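Local coordinates for protein beta-galactosidase BgaB (Bifidobacterium adolescentis, PDB 5VYM) that hydrolyses terminal beta-galactose units, preferring beta-1,4-linked galactobiose and galactooligosaccharides, with this chain being the trimerisation domain of the enzyme, at residues L70-A75 / Y94-I99; D76-A81 / D115-S120; T7-S12 / V65-L70; V166-E171 / G191-T196; S147-A152 / Q174-Y179. One frame throughout, in Å; residues are numbered along the deposited sequence.

Contact 1: L70-A75 / Y94-I99; sequences LILSAA and YATGLI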
# COMPACT_ATOMS: atom_id res chain seq x y z
N LEU B 70 -7.36 16.20 -7.13
CA LEU B 70 -8.44 15.94 -6.18
C LEU B 70 -9.15 14.62 -6.48
O LEU B 70 -9.50 13.88 -5.56
CB LEU B 70 -9.44 17.09 -6.19
CG LEU B 70 -8.95 18.42 -5.61
CD1 LEU B 70 -9.40 19.57 -6.49
CD2 LEU B 70 -9.46 18.60 -4.19
N ILE B 71 -9.36 14.32 -7.76
CA ILE B 71 -10.08 13.12 -8.17
C ILE B 71 -9.05 12.04 -8.48
O ILE B 71 -8.23 12.19 -9.39
CB ILE B 71 -10.97 13.39 -9.39
CG1 ILE B 71 -11.74 14.71 -9.22
CG2 ILE B 71 -11.94 12.23 -9.60
CD1 ILE B 71 -12.74 14.70 -8.10
N LEU B 72 -9.09 10.96 -7.71
CA LEU B 72 -8.24 9.79 -7.94
C LEU B 72 -9.10 8.55 -7.83
O LEU B 72 -9.62 8.25 -6.75
CB LEU B 72 -7.08 9.73 -6.95
CG LEU B 72 -5.72 10.26 -7.41
CD1 LEU B 72 -4.64 9.88 -6.41
CD2 LEU B 72 -5.38 9.73 -8.80
N SER B 73 -9.27 7.84 -8.94
CA SER B 73 -9.97 6.57 -8.91
C SER B 73 -9.12 5.52 -8.17
O SER B 73 -7.93 5.71 -7.92
CB SER B 73 -10.28 6.09 -10.32
OG SER B 73 -9.09 5.95 -11.08
N ALA B 74 -9.77 4.41 -7.82
CA ALA B 74 -9.03 3.31 -7.22
C ALA B 74 -7.99 2.75 -8.19
O ALA B 74 -6.86 2.44 -7.79
CB ALA B 74 -9.99 2.21 -6.77
N ALA B 75 -8.35 2.64 -9.47
CA ALA B 75 -7.43 2.10 -10.46
C ALA B 75 -6.22 3.01 -10.64
O ALA B 75 -5.10 2.52 -10.83
CB ALA B 75 -8.15 1.90 -11.79
N TYR B 94 -0.97 18.03 -0.87
CA TYR B 94 -1.87 17.92 0.27
C TYR B 94 -3.32 17.75 -0.15
O TYR B 94 -4.11 17.14 0.58
CB TYR B 94 -1.72 19.13 1.19
CG TYR B 94 -2.09 20.45 0.54
CD1 TYR B 94 -1.18 21.15 -0.24
CD2 TYR B 94 -3.35 21.00 0.73
CE1 TYR B 94 -1.52 22.36 -0.82
CE2 TYR B 94 -3.70 22.21 0.15
CZ TYR B 94 -2.78 22.88 -0.63
OH TYR B 94 -3.12 24.08 -1.21
N ALA B 95 -3.70 18.27 -1.32
CA ALA B 95 -5.07 18.20 -1.80
C ALA B 95 -5.27 17.13 -2.86
O ALA B 95 -6.24 17.20 -3.63
CB ALA B 95 -5.51 19.57 -2.34
N THR B 96 -4.40 16.13 -2.91
CA THR B 96 -4.46 15.07 -3.90
C THR B 96 -5.12 13.83 -3.30
O THR B 96 -4.80 13.43 -2.18
CB THR B 96 -3.06 14.72 -4.41
OG1 THR B 96 -2.57 15.79 -5.23
CG2 THR B 96 -3.08 13.43 -5.22
N GLY B 97 -6.05 13.24 -4.05
CA GLY B 97 -6.64 11.98 -3.65
C GLY B 97 -7.75 12.08 -2.62
O GLY B 97 -7.86 11.20 -1.76
N LEU B 98 -8.57 13.12 -2.70
CA LEU B 98 -9.66 13.30 -1.74
C LEU B 98 -10.98 12.72 -2.22
O LEU B 98 -11.82 12.35 -1.39
CB LEU B 98 -9.84 14.79 -1.42
CG LEU B 98 -8.59 15.58 -1.03
CD1 LEU B 98 -8.96 17.00 -0.63
CD2 LEU B 98 -7.84 14.88 0.10
N ILE B 99 -11.18 12.65 -3.53
CA ILE B 99 -12.46 12.27 -4.11
C ILE B 99 -12.24 11.18 -5.15
O ILE B 99 -11.21 11.16 -5.84
CB ILE B 99 -13.17 13.50 -4.74
CG1 ILE B 99 -13.22 14.66 -3.74
CG2 ILE B 99 -14.57 13.15 -5.16
CD1 ILE B 99 -13.86 15.92 -4.28
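Backbone hydrogen bonds tie I99 to L70 and L72. I99 N donates to L70 O at 2.9 Å. L72 N donates to I99 O at 2.8 Å. L98 N also donates to L70 O, but this bond is weak and bent. I71 sits between the two strong bonds and forms a single backbone bridge with I99. Its CA adds a C-H...O contact to I99 O at 3.2 Å.

The apolar contacts follow the same pairing. I71 CD1 rests on I99 CB at 3.6 Å. The I71 chain folds back to get there, with chi2 at -66°. L70 CD2 touches L98 CD1 at 3.9 Å and also lies against the carbonyl of A95. L72 CD1 packs over G97 CA at 4.0 Å and meets T96 CG2 at a slant. G97 has a positive phi of 81°, which favours glycine.

T96 OG1 bonds to L66 O and V69 N. S73 OG caps D76 N at the start of helix 74-85. The two loops follow parallel strands 63-66 and 89-93, as expected at the C-terminal edge of the sheet in an alpha/beta domain of the glutaminase I clan.

Contact 2: D76-A81 / D115-S120; sequences DTQRLA and DGLLRS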
# COMPACT_ATOMS: atom_id res chain seq x y z
N ASP B 76 -6.42 4.32 -10.57
CA ASP B 76 -5.29 5.24 -10.73
C ASP B 76 -4.40 5.24 -9.49
O ASP B 76 -3.18 5.35 -9.61
CB ASP B 76 -5.80 6.65 -11.04
CG ASP B 76 -6.24 6.81 -12.48
OD1 ASP B 76 -5.81 5.99 -13.33
OD2 ASP B 76 -7.01 7.74 -12.77
N THR B 77 -5.00 5.12 -8.30
CA THR B 77 -4.19 4.96 -7.10
C THR B 77 -3.38 3.67 -7.17
O THR B 77 -2.22 3.63 -6.72
CB THR B 77 -5.09 4.97 -5.86
OG1 THR B 77 -5.90 6.14 -5.86
CG2 THR B 77 -4.24 4.96 -4.59
N GLN B 78 -3.96 2.62 -7.74
CA GLN B 78 -3.23 1.37 -7.93
C GLN B 78 -2.09 1.54 -8.92
O GLN B 78 -1.02 0.94 -8.76
CB GLN B 78 -4.18 0.27 -8.39
CG GLN B 78 -3.53 -1.10 -8.56
CD GLN B 78 -2.99 -1.65 -7.26
OE1 GLN B 78 -3.68 -1.65 -6.24
NE2 GLN B 78 -1.75 -2.13 -7.29
N ARG B 79 -2.29 2.36 -9.96
CA ARG B 79 -1.22 2.61 -10.92
C ARG B 79 -0.04 3.30 -10.26
O ARG B 79 1.12 3.00 -10.57
CB ARG B 79 -1.74 3.44 -12.09
CG ARG B 79 -2.72 2.72 -13.00
CD ARG B 79 -3.29 3.67 -14.05
NE ARG B 79 -2.25 4.18 -14.94
CZ ARG B 79 -2.34 5.32 -15.61
NH1 ARG B 79 -3.41 6.09 -15.47
NH2 ARG B 79 -1.35 5.71 -16.40
N LEU B 80 -0.31 4.23 -9.34
CA LEU B 80 0.77 4.88 -8.60
C LEU B 80 1.49 3.88 -7.70
O LEU B 80 2.73 3.90 -7.61
CB LEU B 80 0.22 6.04 -7.78
CG LEU B 80 -0.32 7.25 -8.54
CD1 LEU B 80 -0.99 8.21 -7.58
CD2 LEU B 80 0.80 7.94 -9.30
N ALA B 81 0.74 3.01 -7.03
CA ALA B 81 1.37 2.02 -6.15
C ALA B 81 2.24 1.05 -6.94
O ALA B 81 3.35 0.73 -6.51
CB ALA B 81 0.30 1.27 -5.36
N ASP B 115 -8.51 3.66 -0.35
CA ASP B 115 -8.91 3.03 0.91
C ASP B 115 -7.69 2.66 1.75
O ASP B 115 -7.58 1.55 2.29
CB ASP B 115 -9.80 1.80 0.64
CG ASP B 115 -10.50 1.31 1.90
OD1 ASP B 115 -11.20 2.11 2.55
OD2 ASP B 115 -10.36 0.11 2.23
N GLY B 116 -6.76 3.60 1.87
CA GLY B 116 -5.54 3.41 2.61
C GLY B 116 -4.31 3.19 1.76
O GLY B 116 -3.19 3.28 2.28
N LEU B 117 -4.48 2.92 0.46
CA LEU B 117 -3.33 2.68 -0.41
C LEU B 117 -2.42 3.90 -0.47
O LEU B 117 -1.20 3.78 -0.35
CB LEU B 117 -3.81 2.28 -1.80
CG LEU B 117 -2.73 1.94 -2.83
CD1 LEU B 117 -1.75 0.95 -2.26
CD2 LEU B 117 -3.36 1.40 -4.10
N LEU B 118 -3.00 5.08 -0.65
CA LEU B 118 -2.19 6.29 -0.70
C LEU B 118 -1.52 6.57 0.64
O LEU B 118 -0.35 6.95 0.69
CB LEU B 118 -3.04 7.48 -1.15
CG LEU B 118 -2.28 8.76 -1.52
CD1 LEU B 118 -1.20 8.46 -2.55
CD2 LEU B 118 -3.24 9.81 -2.04
N ARG B 119 -2.26 6.37 1.74
CA ARG B 119 -1.66 6.50 3.06
C ARG B 119 -0.49 5.54 3.24
O ARG B 119 0.56 5.91 3.78
CB ARG B 119 -2.70 6.27 4.15
CG ARG B 119 -3.78 7.33 4.22
CD ARG B 119 -4.61 7.19 5.48
NE ARG B 119 -5.34 5.92 5.55
CZ ARG B 119 -6.57 5.75 5.09
NH1 ARG B 119 -7.23 6.75 4.52
NH2 ARG B 119 -7.16 4.56 5.19
N SER B 120 -0.67 4.29 2.80
CA SER B 120 0.39 3.29 2.95
C SER B 120 1.64 3.68 2.18
O SER B 120 2.76 3.54 2.68
CB SER B 120 -0.11 1.92 2.51
OG SER B 120 -1.20 1.49 3.31
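L117 packs on T77 and A81 in a helix-to-helix contact, at the N-terminal end of helix 117-122 against helix 74-85. L117 CD1 touches A81 CB at 3.7 Å. Its CD2 meets T77 CG2, also at 3.7 Å, and comes within 3.6 Å of T77 O. T77 and L117 lie alongside each other, pointing opposite ways. CG of L117 is trans to the backbone N (chi1 -178°), which carries both methyls to helix 74-85. Putting an alanine at L117 removes both methyls and would probably open a gap between the two helices, leaving T77 CG2 and A81 CB without their partner.

The T77 hydroxyl is held by S73 O, and CG2 faces L117. The Q78 chain bends at chi2 and crosses L117 at about a right angle, with OE1 3.7 Å from CD2; OE1 also bonds weakly to T169 OG1.

Further out, R79 NH1 salt-bridges D76 OD1 at 3.2 Å. D115 OD2 pairs with R125 of the second subunit, so the helix start also belongs to the interface. G116 is the N-cap residue. Its O accepts from S120 N at 2.8 Å and from S120 OG at 2.9 Å, with OG 42° out of the carbonyl plane.

Contact 3: T7-S12 / V65-L70; sequences TAILFS and VLPTVL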
# COMPACT_ATOMS: atom_id res chain seq x y z
N THR B 7 10.90 13.61 -14.96
CA THR B 7 9.79 13.94 -14.09
C THR B 7 8.56 14.27 -14.92
O THR B 7 8.65 15.02 -15.90
CB THR B 7 10.14 15.12 -13.18
OG1 THR B 7 11.36 14.84 -12.48
CG2 THR B 7 9.03 15.37 -12.17
N ALA B 8 7.41 13.73 -14.52
CA ALA B 8 6.13 14.02 -15.14
C ALA B 8 5.19 14.60 -14.10
O ALA B 8 4.99 14.00 -13.04
CB ALA B 8 5.52 12.77 -15.77
N ILE B 9 4.64 15.77 -14.40
CA ILE B 9 3.58 16.36 -13.58
C ILE B 9 2.25 15.95 -14.17
O ILE B 9 1.94 16.29 -15.32
CB ILE B 9 3.72 17.89 -13.51
CG1 ILE B 9 5.09 18.27 -12.94
CG2 ILE B 9 2.60 18.49 -12.67
CD1 ILE B 9 5.35 19.75 -12.93
N LEU B 10 1.46 15.19 -13.41
CA LEU B 10 0.24 14.61 -13.93
C LEU B 10 -0.90 15.61 -13.90
O LEU B 10 -1.08 16.34 -12.92
CB LEU B 10 -0.14 13.36 -13.14
CG LEU B 10 0.93 12.27 -13.07
CD1 LEU B 10 0.33 11.00 -12.49
CD2 LEU B 10 1.54 12.01 -14.44
N PHE B 11 -1.68 15.64 -14.98
CA PHE B 11 -2.82 16.53 -15.11
C PHE B 11 -4.11 15.71 -15.16
O PHE B 11 -4.24 14.80 -15.99
CB PHE B 11 -2.70 17.40 -16.36
CG PHE B 11 -3.95 18.17 -16.68
CD1 PHE B 11 -4.39 19.18 -15.85
CD2 PHE B 11 -4.69 17.88 -17.82
CE1 PHE B 11 -5.54 19.89 -16.14
CE2 PHE B 11 -5.84 18.58 -18.12
CZ PHE B 11 -6.27 19.59 -17.28
N SER B 12 -5.05 16.03 -14.28
CA SER B 12 -6.34 15.36 -14.20
C SER B 12 -7.42 16.36 -14.58
O SER B 12 -7.68 17.32 -13.84
CB SER B 12 -6.58 14.80 -12.80
OG SER B 12 -7.93 14.41 -12.64
N VAL B 65 4.57 13.58 -10.20
CA VAL B 65 4.10 14.59 -9.26
C VAL B 65 2.60 14.78 -9.47
O VAL B 65 2.14 14.94 -10.61
CB VAL B 65 4.85 15.93 -9.44
CG1 VAL B 65 4.32 16.97 -8.47
CG2 VAL B 65 6.35 15.73 -9.26
N LEU B 66 1.85 14.78 -8.37
CA LEU B 66 0.40 14.96 -8.39
C LEU B 66 0.03 16.19 -7.56
O LEU B 66 -0.18 16.08 -6.34
CB LEU B 66 -0.33 13.72 -7.88
CG LEU B 66 -0.22 12.45 -8.73
CD1 LEU B 66 0.90 11.56 -8.22
CD2 LEU B 66 -1.54 11.71 -8.77
N PRO B 67 -0.05 17.37 -8.17
CA PRO B 67 -0.42 18.57 -7.42
C PRO B 67 -1.91 18.86 -7.49
O PRO B 67 -2.43 19.18 -8.56
CB PRO B 67 0.41 19.67 -8.10
CG PRO B 67 0.67 19.14 -9.51
CD PRO B 67 0.26 17.69 -9.58
N THR B 68 -2.59 18.77 -6.35
CA THR B 68 -4.03 19.00 -6.26
C THR B 68 -4.78 18.14 -7.28
O THR B 68 -5.64 18.61 -8.03
CB THR B 68 -4.36 20.49 -6.42
OG1 THR B 68 -3.42 21.27 -5.68
CG2 THR B 68 -5.77 20.80 -5.90
N VAL B 69 -4.43 16.86 -7.31
CA VAL B 69 -5.18 15.88 -8.11
C VAL B 69 -6.31 15.39 -7.21
O VAL B 69 -6.24 14.33 -6.58
CB VAL B 69 -4.28 14.75 -8.63
CG1 VAL B 69 -5.09 13.76 -9.46
CG2 VAL B 69 -3.14 15.32 -9.45
N LEU B 70 -7.36 16.20 -7.13
CA LEU B 70 -8.44 15.94 -6.18
C LEU B 70 -9.15 14.62 -6.48
O LEU B 70 -9.50 13.88 -5.56
CB LEU B 70 -9.44 17.09 -6.19
CG LEU B 70 -8.95 18.42 -5.61
CD1 LEU B 70 -9.40 19.57 -6.49
CD2 LEU B 70 -9.46 18.60 -4.19
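The parallel pairing of strands 7-11 and 63-66, inside the four-stranded sheet, brings I9 opposite V65. V65 N donates to A8 O at 2.9 Å. V65 O accepts from L10 N at 2.9 Å. V65 thus spans I9, whose CA adds a C-H...O contact to V65 O.

I9 and V65 point to one face of the sheet. V65 CG2 touches T7 CG2 at 4.0 Å. On the same face I9 CG2 meets P67 CG at 3.8 Å, the two side chains crossing at about a right angle. I9 sends CG2 that way because this branch lies trans to the backbone N, with CG1 beside it (chi1 -58°). W38 of helix 31-44 covers both I9 and P67. L10 turns to the other face, where its CD1 touches L66 CG at 4.1 Å. Past the strands, S12 CB packs on V69 CG1 at 3.8 Å. V69 is the centre of an inverse gamma turn. S12 OG bonds to S15 OG, and H31 links S12 N to P67 O.

Every residue that touches here is buried. The polar main-chain atoms are paired within the sheet, so the buried faces meet their neighbours mostly through carbon.

Contact 4: V166-E171 / G191-T196; sequences VNVTGE and GTAAVT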
# COMPACT_ATOMS: atom_id res chain seq x y z
N VAL B 166 -12.61 -11.75 -2.98
CA VAL B 166 -11.24 -11.58 -3.46
C VAL B 166 -11.30 -11.01 -4.87
O VAL B 166 -11.95 -11.59 -5.75
CB VAL B 166 -10.44 -12.89 -3.46
CG1 VAL B 166 -9.09 -12.69 -4.14
CG2 VAL B 166 -10.25 -13.40 -2.05
N ASN B 167 -10.64 -9.88 -5.09
CA ASN B 167 -10.54 -9.28 -6.42
C ASN B 167 -9.12 -8.81 -6.65
O ASN B 167 -8.52 -8.16 -5.79
CB ASN B 167 -11.52 -8.11 -6.58
CG ASN B 167 -12.97 -8.56 -6.59
OD1 ASN B 167 -13.66 -8.48 -5.58
ND2 ASN B 167 -13.42 -9.05 -7.74
N VAL B 168 -8.57 -9.15 -7.81
CA VAL B 168 -7.19 -8.81 -8.15
C VAL B 168 -7.13 -7.37 -8.62
O VAL B 168 -7.94 -6.94 -9.46
CB VAL B 168 -6.65 -9.77 -9.22
CG1 VAL B 168 -5.25 -9.37 -9.64
CG2 VAL B 168 -6.67 -11.20 -8.71
N THR B 169 -6.17 -6.61 -8.09
CA THR B 169 -6.03 -5.19 -8.41
C THR B 169 -4.70 -4.83 -9.05
O THR B 169 -4.67 -3.90 -9.86
CB THR B 169 -6.21 -4.34 -7.14
OG1 THR B 169 -5.24 -4.72 -6.16
CG2 THR B 169 -7.61 -4.52 -6.56
N GLY B 170 -3.61 -5.51 -8.70
CA GLY B 170 -2.31 -5.13 -9.23
C GLY B 170 -2.20 -5.44 -10.72
O GLY B 170 -2.70 -6.45 -11.21
N GLU B 171 -1.52 -4.54 -11.44
CA GLU B 171 -1.33 -4.73 -12.87
C GLU B 171 -0.56 -6.00 -13.16
O GLU B 171 -0.85 -6.72 -14.13
CB GLU B 171 -0.60 -3.53 -13.48
CG GLU B 171 -1.28 -2.19 -13.26
CD GLU B 171 -0.41 -1.03 -13.68
OE1 GLU B 171 0.63 -1.28 -14.34
OE2 GLU B 171 -0.75 0.12 -13.36
N GLY B 191 -14.60 -18.66 -11.10
CA GLY B 191 -13.73 -17.63 -11.62
C GLY B 191 -13.07 -16.78 -10.56
O GLY B 191 -12.14 -16.03 -10.88
N THR B 192 -13.52 -16.86 -9.31
CA THR B 192 -12.93 -16.07 -8.24
C THR B 192 -11.51 -16.55 -7.93
O THR B 192 -11.23 -17.75 -7.93
CB THR B 192 -13.80 -16.15 -6.98
OG1 THR B 192 -15.13 -15.71 -7.29
CG2 THR B 192 -13.23 -15.28 -5.86
N ALA B 193 -10.62 -15.59 -7.68
CA ALA B 193 -9.22 -15.92 -7.42
C ALA B 193 -9.07 -16.68 -6.11
O ALA B 193 -9.58 -16.25 -5.07
CB ALA B 193 -8.38 -14.64 -7.39
N ALA B 194 -8.37 -17.81 -6.17
CA ALA B 194 -8.07 -18.62 -4.99
C ALA B 194 -6.61 -18.55 -4.58
O ALA B 194 -6.32 -18.50 -3.38
CB ALA B 194 -8.45 -20.08 -5.24
N VAL B 195 -5.69 -18.55 -5.54
CA VAL B 195 -4.26 -18.43 -5.28
C VAL B 195 -3.68 -17.42 -6.27
O VAL B 195 -3.84 -17.58 -7.48
CB VAL B 195 -3.52 -19.77 -5.42
CG1 VAL B 195 -2.03 -19.58 -5.21
CG2 VAL B 195 -4.07 -20.79 -4.43
N THR B 196 -3.03 -16.38 -5.75
CA THR B 196 -2.43 -15.34 -6.56
C THR B 196 -1.02 -15.05 -6.06
O THR B 196 -0.67 -15.34 -4.92
CB THR B 196 -3.24 -14.03 -6.53
OG1 THR B 196 -3.15 -13.46 -5.22
CG2 THR B 196 -4.70 -14.29 -6.88
O HOH W 1 -11.71 -13.00 -8.24
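The flat groups between V166 and A193 are main-chain peptides, not rings. A water joins them: it donates to V166 O at 2.9 Å and accepts from A193 N at 2.9 Å. The methyl CG2 of T192 also lies close to the V166 carbonyl, 3.9 Å from its O.

The rest of the contact is made by small apolar groups. A193 CB faces two valines. V166 CG1 approaches it at 3.9 Å and V168 CG2 at 4.1 Å. Both valines point to A193, while N167 between them points away. V166 CG1 also packs against A193 O at 3.7 Å. CG1, trans to the backbone N (chi1 173°), is the branch that reaches A193.

V168 CG2 has a second neighbour, T196 CG2, at 4.1 Å. The two side chains pass each other in opposite directions. With chi1 of T196 at 68°, its CG2 lies trans to the carbonyl carbon and is the branch that meets V168.

Between A193 and T196 the chain turns a corner. A194 and V195 both face A177 there, in a classic beta bulge. F207 of strand 203-208 touches V166 and T196. N167 and V168 pair with a strand of the second subunit in an antiparallel ladder, so the sheet continues across the interface.

Methyl packing joins the two segments, and one water connects a carbonyl and an N-H that do not bond directly. The valine methyls thus pack on strand 193-200, while the backbone at N167 and V168 is used for the subunit interface.

Contact 5: S147-A152 / Q174-Y179; sequences SADDSA and QVLATY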
# COMPACT_ATOMS: atom_id res chain seq x y z
N SER B 147 -6.50 -24.63 -11.90
CA SER B 147 -5.31 -23.82 -12.13
C SER B 147 -5.57 -22.80 -13.23
O SER B 147 -6.00 -23.17 -14.33
CB SER B 147 -4.12 -24.71 -12.49
OG SER B 147 -3.70 -25.48 -11.37
N ALA B 148 -5.33 -21.52 -12.93
CA ALA B 148 -5.53 -20.48 -13.92
C ALA B 148 -4.39 -20.40 -14.93
O ALA B 148 -4.54 -19.76 -15.97
CB ALA B 148 -5.71 -19.12 -13.23
N ASP B 149 -3.25 -21.02 -14.63
CA ASP B 149 -2.14 -21.10 -15.57
C ASP B 149 -2.29 -22.38 -16.39
O ASP B 149 -3.38 -22.95 -16.49
CB ASP B 149 -0.81 -21.01 -14.81
CG ASP B 149 -0.70 -22.03 -13.69
OD1 ASP B 149 -1.61 -22.88 -13.54
OD2 ASP B 149 0.31 -21.99 -12.95
N ASP B 150 -1.19 -22.85 -17.00
CA ASP B 150 -1.20 -24.08 -17.76
C ASP B 150 -0.49 -25.22 -17.04
O ASP B 150 -0.29 -26.29 -17.63
CB ASP B 150 -0.57 -23.86 -19.14
CG ASP B 150 -1.42 -22.96 -20.03
OD1 ASP B 150 -2.66 -22.95 -19.85
OD2 ASP B 150 -0.85 -22.28 -20.90
N SER B 151 -0.11 -25.02 -15.78
CA SER B 151 0.58 -26.07 -15.04
C SER B 151 -0.36 -27.20 -14.66
O SER B 151 0.09 -28.34 -14.50
CB SER B 151 1.25 -25.48 -13.80
OG SER B 151 0.28 -24.93 -12.92
N ALA B 152 -1.65 -26.90 -14.50
CA ALA B 152 -2.64 -27.89 -14.08
C ALA B 152 -2.26 -28.55 -12.76
O ALA B 152 -2.57 -29.72 -12.52
CB ALA B 152 -2.86 -28.95 -15.17
N GLN B 174 -0.66 -12.06 -10.72
CA GLN B 174 -0.98 -13.23 -11.52
C GLN B 174 -1.85 -14.18 -10.70
O GLN B 174 -1.53 -14.49 -9.55
CB GLN B 174 0.30 -13.94 -11.97
CG GLN B 174 0.06 -15.25 -12.70
CD GLN B 174 1.35 -15.94 -13.08
OE1 GLN B 174 2.44 -15.49 -12.71
NE2 GLN B 174 1.24 -17.04 -13.81
N VAL B 175 -2.95 -14.63 -11.30
CA VAL B 175 -3.80 -15.63 -10.67
C VAL B 175 -3.25 -17.01 -10.98
O VAL B 175 -2.96 -17.34 -12.14
CB VAL B 175 -5.25 -15.49 -11.16
CG1 VAL B 175 -6.13 -16.55 -10.51
CG2 VAL B 175 -5.78 -14.10 -10.85
N LEU B 176 -3.08 -17.83 -9.95
CA LEU B 176 -2.58 -19.19 -10.11
C LEU B 176 -3.66 -20.25 -10.03
O LEU B 176 -3.51 -21.32 -10.61
CB LEU B 176 -1.50 -19.48 -9.07
CG LEU B 176 -0.23 -18.62 -9.16
CD1 LEU B 176 0.76 -19.01 -8.08
CD2 LEU B 176 0.39 -18.73 -10.54
N ALA B 177 -4.75 -19.97 -9.31
CA ALA B 177 -5.85 -20.92 -9.19
C ALA B 177 -7.14 -20.16 -8.96
O ALA B 177 -7.16 -19.10 -8.33
CB ALA B 177 -5.61 -21.92 -8.05
N THR B 178 -8.23 -20.71 -9.49
CA THR B 178 -9.57 -20.16 -9.31
C THR B 178 -10.50 -21.27 -8.84
O THR B 178 -10.22 -22.46 -9.01
CB THR B 178 -10.12 -19.54 -10.60
OG1 THR B 178 -10.00 -20.48 -11.67
CG2 THR B 178 -9.35 -18.27 -10.95
N TYR B 179 -11.62 -20.86 -8.25
CA TYR B 179 -12.67 -21.80 -7.90
C TYR B 179 -13.50 -22.11 -9.14
O TYR B 179 -13.92 -21.19 -9.86
CB TYR B 179 -13.56 -21.23 -6.79
CG TYR B 179 -12.79 -20.82 -5.55
CD1 TYR B 179 -12.17 -21.76 -4.75
CD2 TYR B 179 -12.70 -19.48 -5.19
CE1 TYR B 179 -11.48 -21.39 -3.61
CE2 TYR B 179 -12.01 -19.10 -4.06
CZ TYR B 179 -11.40 -20.05 -3.27
OH TYR B 179 -10.71 -19.67 -2.15
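A148, L176 and D149 bury the most surface here. A148 N donates to L176 O at 3.0 Å. The bond is strongly bent at the acceptor, where the C=O...N angle is 111° and the donor stands 62° out of the carbonyl plane. A148 CB lies 3.5 Å from V175 O. The same methyl touches V175 CG1 at 3.8 Å.

L176 meets the loop mainly through its carbonyl. S147 CA brings a C-H...O contact to L176 O at 3.4 Å, beside the bond from A148. The side chain of L176 starts away from the loop, but its CD2 comes within 4.1 Å of D149 OD2, the two crossing at a slant. With chi1 at 54°, the D149 carboxylate comes beside L176 CD2. OD2 is bonded by the hydroxyl of Y224, on helix 214-225. S151 N reaches D149 OD1 weakly.

These residues mark the end of strand 143-147. S147 and A177 form an antiparallel non-hydrogen-bonded pair, with CA atoms 4.2 Å apart. L176 and A177 both face V195 on the neighbouring strand 193-200, in a classic beta bulge. S147 OG bonds to L154 N, later in the same loop.

One tilted main-chain bond and a few carbon contacts hold the loop to strand 174-180. The D149 carboxylate carries the link onward, joining the loop to the C-terminal helix through Y224.

How the contacts relate
The contacts form two groups within the trimerisation domain. Contacts 1, 2 and 3 belong to the parallel alpha/beta part. Contact 3 closes first along the chain. Contacts 1 and 2 follow with alternating segments, and both use helix 74-85. Contacts 1 and 3 share L70, with centres about 10 Å apart. Contacts 4 and 5 also alternate. They meet on neighbouring strands 174-180 and 193-200 of the antiparallel sheet, with centres about 11 Å apart. Contacts 3 and 5 are about 37 Å apart between centres. Contact 2 touches contact 4 through Q78 and T169, which connects the two groups. Both of these contacts reach the second subunit, so the connection lies beside the subunit interface.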